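Local coordinates for periplasmic cell division protein (SufI) (Aquifex aeolicus, PDB 6SYY) that probably couples the one-electron oxidation of substrates to the reduction of dioxygen, as a multicopper oxidase with four bound copper ions, at residues 85-88 / 92-95; 216-219 / 225-228. All blocks are in the same frame, centred on the assembly; numbering follows the deposited sequence.

Two short loops of one multicopper oxidase chain illustrate two ways of holding a loop together. Interaction 1 (85-88 with 92-95) uses two hydrogen bonds and an aliphatic cluster in a buried connection between strands; interaction 2 (216-219 with 225-228) relies on an aromatic ring laid into a partly buried loop. Their centres lie 24 Å apart and their nearest atoms about 10 Å, so they do not touch. Both stand back from the metals: the side chain of Tyr85 is about 10 Å from a copper ion and about 5 Å from that of the copper ligand His159, while Phe226 keeps its side chain about 12 Å from a copper ion.

Interaction 1: 85-88 / 92-95; sequences YEID and NPVI
Tyr85 and Asn92 bring the two backbones within 5.0 Å of each other, CA to CA, and from there the chains spread apart, Ile87 and Pro93 being 7.2 Å apart by the same measure. One main-chain bond closes the turn, Asn92 N donating a hydrogen bond to Tyr85 O at 2.8 Å. The second link is made by a side chain: Asn92 OD1 accepts from Tyr85 N, also at 2.8 Å and nearly straight (163° at the hydrogen), although the donor is tilted 33° out of the amide plane. With CG beside its own backbone N (chi1 -62°), the amide reaches back to Tyr85 while its ND2 is held by Gly173 O. OD1 also rests 3.4 Å from Tyr85 CB, and the phenol leads away from the turn, meeting Tyr158 and Pro160 of strand 154-160.

Beyond the polar pair the contact is aliphatic. Ile87 lays CB and CD1 against Pro93 CG, each at 4.0 Å, and its CD1 continues to Ile95 CD1 at 3.6 Å, the two isoleucines meeting at about a right angle. Tyr158 adjoins both of them. This connection passes the chain from strand 80-86 of one sheet to strand 94-98 of another, the sheet-to-sheet crossing of a cupredoxin-type beta-sandwich, whose strand 154-160 carries the copper ligand His159.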
ATOM      1  N   TYR A  85      -2.165 -12.572 -10.177  1.00 29.63           N
ATOM      2  CA  TYR A  85      -2.472 -11.755 -11.341  1.00 27.10           C
ATOM      3  C   TYR A  85      -1.480 -12.126 -12.437  1.00 28.47           C
ATOM      4  O   TYR A  85      -0.265 -12.025 -12.234  1.00 24.57           O
ATOM      5  CB  TYR A  85      -2.377 -10.266 -11.007  1.00 32.38           C
ATOM      6  CG  TYR A  85      -3.534  -9.711 -10.199  1.00 30.11           C
ATOM      7  CD1 TYR A  85      -4.850  -9.904 -10.603  1.00 29.07           C
ATOM      8  CD2 TYR A  85      -3.307  -8.983  -9.037  1.00 24.65           C
ATOM      9  CE1 TYR A  85      -5.911  -9.388  -9.866  1.00 42.61           C
ATOM     10  CE2 TYR A  85      -4.357  -8.463  -8.295  1.00 47.91           C
ATOM     11  CZ  TYR A  85      -5.657  -8.668  -8.712  1.00 35.03           C
ATOM     12  OH  TYR A  85      -6.697  -8.152  -7.973  1.00 28.43           O
ATOM     13  N   GLU A  86      -1.988 -12.583 -13.579  1.00 34.37           N
ATOM     14  CA  GLU A  86      -1.142 -12.928 -14.715  1.00 26.93           C
ATOM     15  C   GLU A  86      -1.168 -11.787 -15.722  1.00 43.61           C
ATOM     16  O   GLU A  86      -2.236 -11.409 -16.217  1.00 34.54           O
ATOM     17  CB  GLU A  86      -1.571 -14.235 -15.383  1.00 30.63           C
ATOM     18  CG  GLU A  86      -0.682 -14.590 -16.577  1.00 34.34           C
ATOM     19  CD  GLU A  86      -0.734 -16.057 -16.961  1.00 45.30           C
ATOM     20  OE1 GLU A  86      -1.571 -16.797 -16.404  1.00 65.71           O
ATOM     21  OE2 GLU A  86       0.067 -16.469 -17.826  1.00 75.01           O
ATOM     22  N   ILE A  87       0.009 -11.241 -16.012  1.00 29.92           N
ATOM     23  CA  ILE A  87       0.185 -10.173 -16.987  1.00 28.88           C
ATOM     24  C   ILE A  87       1.368 -10.566 -17.855  1.00 34.24           C
ATOM     25  O   ILE A  87       2.506 -10.602 -17.372  1.00 44.51           O
ATOM     26  CB  ILE A  87       0.436  -8.815 -16.322  1.00 28.70           C
ATOM     27  CG1 ILE A  87      -0.693  -8.474 -15.351  1.00 34.44           C
ATOM     28  CG2 ILE A  87       0.579  -7.737 -17.377  1.00 30.00           C
ATOM     29  CD1 ILE A  87      -0.375  -7.308 -14.445  1.00 34.35           C
ATOM     30  N   ASP A  88       1.106 -10.869 -19.128  1.00 41.40           N
ATOM     31  CA  ASP A  88       2.168 -11.164 -20.092  1.00 41.79           C
ATOM     32  C   ASP A  88       3.040 -12.322 -19.604  1.00 44.41           C
ATOM     33  O   ASP A  88       4.271 -12.253 -19.622  1.00 45.04           O
ATOM     34  CB  ASP A  88       3.007  -9.912 -20.368  1.00 50.81           C
ATOM     35  CG  ASP A  88       3.822 -10.015 -21.642  1.00 46.44           C
ATOM     36  OD1 ASP A  88       3.215 -10.159 -22.725  1.00 91.77           O
ATOM     37  OD2 ASP A  88       5.068  -9.932 -21.560  1.00 78.34           O
ATOM     38  N   ASN A  92       2.063 -11.592 -10.744  1.00 28.72           N
ATOM     39  CA  ASN A  92       2.133 -10.397  -9.908  1.00 29.22           C
ATOM     40  C   ASN A  92       3.367  -9.551 -10.194  1.00 49.71           C
ATOM     41  O   ASN A  92       4.117  -9.219  -9.263  1.00 33.07           O
ATOM     42  CB  ASN A  92       2.121 -10.778  -8.428  1.00 22.95           C
ATOM     43  CG  ASN A  92       0.856 -11.488  -8.024  1.00 29.40           C
ATOM     44  OD1 ASN A  92      -0.203 -11.283  -8.617  1.00 25.10           O
ATOM     45  ND2 ASN A  92       0.954 -12.333  -7.008  1.00 37.98           N
ATOM     46  N   PRO A  93       3.618  -9.172 -11.444  1.00 23.43           N
ATOM     47  CA  PRO A  93       4.818  -8.388 -11.736  1.00 28.68           C
ATOM     48  C   PRO A  93       4.709  -6.980 -11.174  1.00 27.53           C
ATOM     49  O   PRO A  93       3.630  -6.494 -10.833  1.00 32.27           O
ATOM     50  CB  PRO A  93       4.861  -8.370 -13.264  1.00 31.18           C
ATOM     51  CG  PRO A  93       3.423  -8.441 -13.655  1.00 27.90           C
ATOM     52  CD  PRO A  93       2.756  -9.318 -12.633  1.00 22.14           C
ATOM     53  N   VAL A  94       5.855  -6.324 -11.074  1.00 26.33           N
ATOM     54  CA  VAL A  94       5.868  -4.894 -10.795  1.00 23.45           C
ATOM     55  C   VAL A  94       5.481  -4.177 -12.081  1.00 34.77           C
ATOM     56  O   VAL A  94       6.167  -4.293 -13.101  1.00 30.24           O
ATOM     57  CB  VAL A  94       7.237  -4.430 -10.282  1.00 21.38           C
ATOM     58  CG1 VAL A  94       7.282  -2.917 -10.211  1.00 21.73           C
ATOM     59  CG2 VAL A  94       7.505  -5.026  -8.913  1.00 23.71           C
ATOM     60  N   ILE A  95       4.362  -3.476 -12.048  1.00 26.61           N
ATOM     61  CA  ILE A  95       3.878  -2.746 -13.211  1.00 25.93           C
ATOM     62  C   ILE A  95       4.548  -1.384 -13.234  1.00 26.08           C
ATOM     63  O   ILE A  95       4.525  -0.654 -12.238  1.00 25.76           O
ATOM     64  CB  ILE A  95       2.349  -2.606 -13.178  1.00 31.77           C
ATOM     65  CG1 ILE A  95       1.682  -3.979 -13.294  1.00 25.93           C
ATOM     66  CG2 ILE A  95       1.884  -1.675 -14.287  1.00 25.30           C
ATOM     67  CD1 ILE A  95       0.164  -3.933 -13.202  1.00 23.49           C
TER

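Interaction 2: 216-219 / 225-228; sequences LVYN and GFWG
Phe226 meets three consecutive residues, Val217 to Asn219, with different parts of its side chain. Its CB and the CD1 corner of its ring lie against Tyr218: CD1 of the phenylalanine is 3.9 Å from CD1 of the tyrosine, and Phe226 CB is equally far from Tyr218 CE1. The two rings are inclined at 34° with centroids 5.5 Å apart, an oblique packing. Farther out on the phenylalanine, CE1 comes within 3.4 Å of Val217 O, and Asn219 OD1 stands at the ring edge, 3.8 Å from that same CE1. The segments thus meet through packing, without a hydrogen bond between them; Asn219 N, covered by the ring, has no hydrogen-bond partner in the model.

Both aromatic side chains extend away from their own backbone N (chi1 -176° for Tyr218, 175° for Phe226), which brings the two rings together. Glu513 then ties the two sides to each other, OE2 bonding to Tyr218 OH and OE1 to the backbone N of Phe226. Tyr171 from helix 166-172 meets both rings, making an aromatic group of three, and Met355 touches Phe226. The whole is a long irregular excursion between strands 200-208 and 230-233, tied by Glu513 to helix 512-516, which carries the copper ligand His514; the second-domain loop is thereby joined to the mononuclear copper region of a three-domain multicopper oxidase.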
ATOM      1  N   LEU A 216      -1.914 -22.435   2.626  1.00 37.05           N
ATOM      2  CA  LEU A 216      -2.167 -21.250   3.433  1.00 25.54           C
ATOM      3  C   LEU A 216      -3.340 -21.479   4.371  1.00 27.60           C
ATOM      4  O   LEU A 216      -4.302 -22.178   4.040  1.00 39.53           O
ATOM      5  CB  LEU A 216      -2.440 -20.041   2.540  1.00 24.62           C
ATOM      6  CG  LEU A 216      -1.232 -19.547   1.741  1.00 26.40           C
ATOM      7  CD1 LEU A 216      -1.663 -18.567   0.665  1.00 33.19           C
ATOM      8  CD2 LEU A 216      -0.204 -18.911   2.666  1.00 42.92           C
ATOM      9  N   VAL A 217      -3.246 -20.888   5.556  1.00 32.71           N
ATOM     10  CA  VAL A 217      -4.295 -20.944   6.562  1.00 27.52           C
ATOM     11  C   VAL A 217      -4.817 -19.527   6.764  1.00 38.15           C
ATOM     12  O   VAL A 217      -4.056 -18.627   7.140  1.00 36.62           O
ATOM     13  CB  VAL A 217      -3.779 -21.537   7.881  1.00 35.62           C
ATOM     14  CG1 VAL A 217      -4.916 -21.694   8.873  1.00 36.52           C
ATOM     15  CG2 VAL A 217      -3.084 -22.870   7.620  1.00 27.76           C
ATOM     16  N   TYR A 218      -6.106 -19.326   6.505  1.00 51.17           N
ATOM     17  CA  TYR A 218      -6.745 -18.020   6.652  1.00 42.62           C
ATOM     18  C   TYR A 218      -7.871 -18.164   7.668  1.00 40.22           C
ATOM     19  O   TYR A 218      -8.989 -18.547   7.319  1.00 42.49           O
ATOM     20  CB  TYR A 218      -7.268 -17.496   5.313  1.00 27.27           C
ATOM     21  CG  TYR A 218      -7.856 -16.102   5.401  1.00 44.98           C
ATOM     22  CD1 TYR A 218      -7.058 -15.010   5.723  1.00 37.42           C
ATOM     23  CD2 TYR A 218      -9.205 -15.877   5.162  1.00 31.71           C
ATOM     24  CE1 TYR A 218      -7.588 -13.731   5.808  1.00 43.16           C
ATOM     25  CE2 TYR A 218      -9.744 -14.598   5.242  1.00 26.57           C
ATOM     26  CZ  TYR A 218      -8.930 -13.530   5.565  1.00 28.44           C
ATOM     27  OH  TYR A 218      -9.456 -12.258   5.650  1.00 28.71           O
ATOM     28  N   ASN A 219      -7.574 -17.859   8.930  1.00 59.75           N
ATOM     29  CA  ASN A 219      -8.567 -17.887  10.003  1.00 83.13           C
ATOM     30  C   ASN A 219      -8.496 -16.574  10.771  1.00 83.77           C
ATOM     31  O   ASN A 219      -7.944 -16.509  11.879  1.00 56.80           O
ATOM     32  CB  ASN A 219      -8.362 -19.093  10.923  1.00 61.82           C
ATOM     33  CG  ASN A 219      -6.964 -19.161  11.503  1.00 56.18           C
ATOM     34  OD1 ASN A 219      -6.031 -18.544  10.984  1.00 46.48           O
ATOM     35  ND2 ASN A 219      -6.813 -19.911  12.590  1.00 64.58           N
ATOM     36  N   GLY A 225      -8.759  -8.736  12.659  1.00 33.50           N
ATOM     37  CA  GLY A 225      -7.919  -8.838  11.485  1.00 31.12           C
ATOM     38  C   GLY A 225      -7.098 -10.109  11.513  1.00 33.48           C
ATOM     39  O   GLY A 225      -7.040 -10.792  12.541  1.00 30.79           O
ATOM     40  N   PHE A 226      -6.463 -10.445  10.397  1.00 33.35           N
ATOM     41  CA  PHE A 226      -5.642 -11.641  10.331  1.00 32.87           C
ATOM     42  C   PHE A 226      -4.192 -11.309  10.653  1.00 28.44           C
ATOM     43  O   PHE A 226      -3.656 -10.293  10.199  1.00 44.79           O
ATOM     44  CB  PHE A 226      -5.718 -12.295   8.950  1.00 37.66           C
ATOM     45  CG  PHE A 226      -4.785 -13.464   8.797  1.00 30.98           C
ATOM     46  CD1 PHE A 226      -5.199 -14.745   9.127  1.00 63.30           C
ATOM     47  CD2 PHE A 226      -3.486 -13.280   8.347  1.00 36.54           C
ATOM     48  CE1 PHE A 226      -4.337 -15.817   9.006  1.00 34.71           C
ATOM     49  CE2 PHE A 226      -2.624 -14.348   8.235  1.00 47.23           C
ATOM     50  CZ  PHE A 226      -3.052 -15.618   8.556  1.00 56.26           C
ATOM     51  N   TRP A 227      -3.548 -12.194  11.409  1.00 25.77           N
ATOM     52  CA  TRP A 227      -2.151 -12.028  11.794  1.00 33.65           C
ATOM     53  C   TRP A 227      -1.400 -13.313  11.488  1.00 38.78           C
ATOM     54  O   TRP A 227      -1.721 -14.370  12.043  1.00 37.54           O
ATOM     55  CB  TRP A 227      -2.031 -11.659  13.275  1.00 30.95           C
ATOM     56  CG  TRP A 227      -2.696 -10.361  13.590  1.00 54.16           C
ATOM     57  CD1 TRP A 227      -4.039 -10.116  13.629  1.00 31.40           C
ATOM     58  CD2 TRP A 227      -2.053  -9.121  13.895  1.00 65.41           C
ATOM     59  NE1 TRP A 227      -4.272  -8.800  13.942  1.00 47.91           N
ATOM     60  CE2 TRP A 227      -3.069  -8.167  14.113  1.00 57.33           C
ATOM     61  CE3 TRP A 227      -0.718  -8.723  14.009  1.00 34.82           C
ATOM     62  CZ2 TRP A 227      -2.791  -6.842  14.440  1.00 52.51           C
ATOM     63  CZ3 TRP A 227      -0.444  -7.409  14.332  1.00 64.66           C
ATOM     64  CH2 TRP A 227      -1.474  -6.483  14.543  1.00 76.01           C
ATOM     65  N   GLY A 228      -0.402 -13.221  10.611  1.00 36.35           N
ATOM     66  CA  GLY A 228       0.310 -14.393  10.144  1.00 27.30           C
ATOM     67  C   GLY A 228       1.474 -14.790  11.037  1.00 39.58           C
ATOM     68  O   GLY A 228       2.089 -13.962  11.701  1.00 47.80           O
TER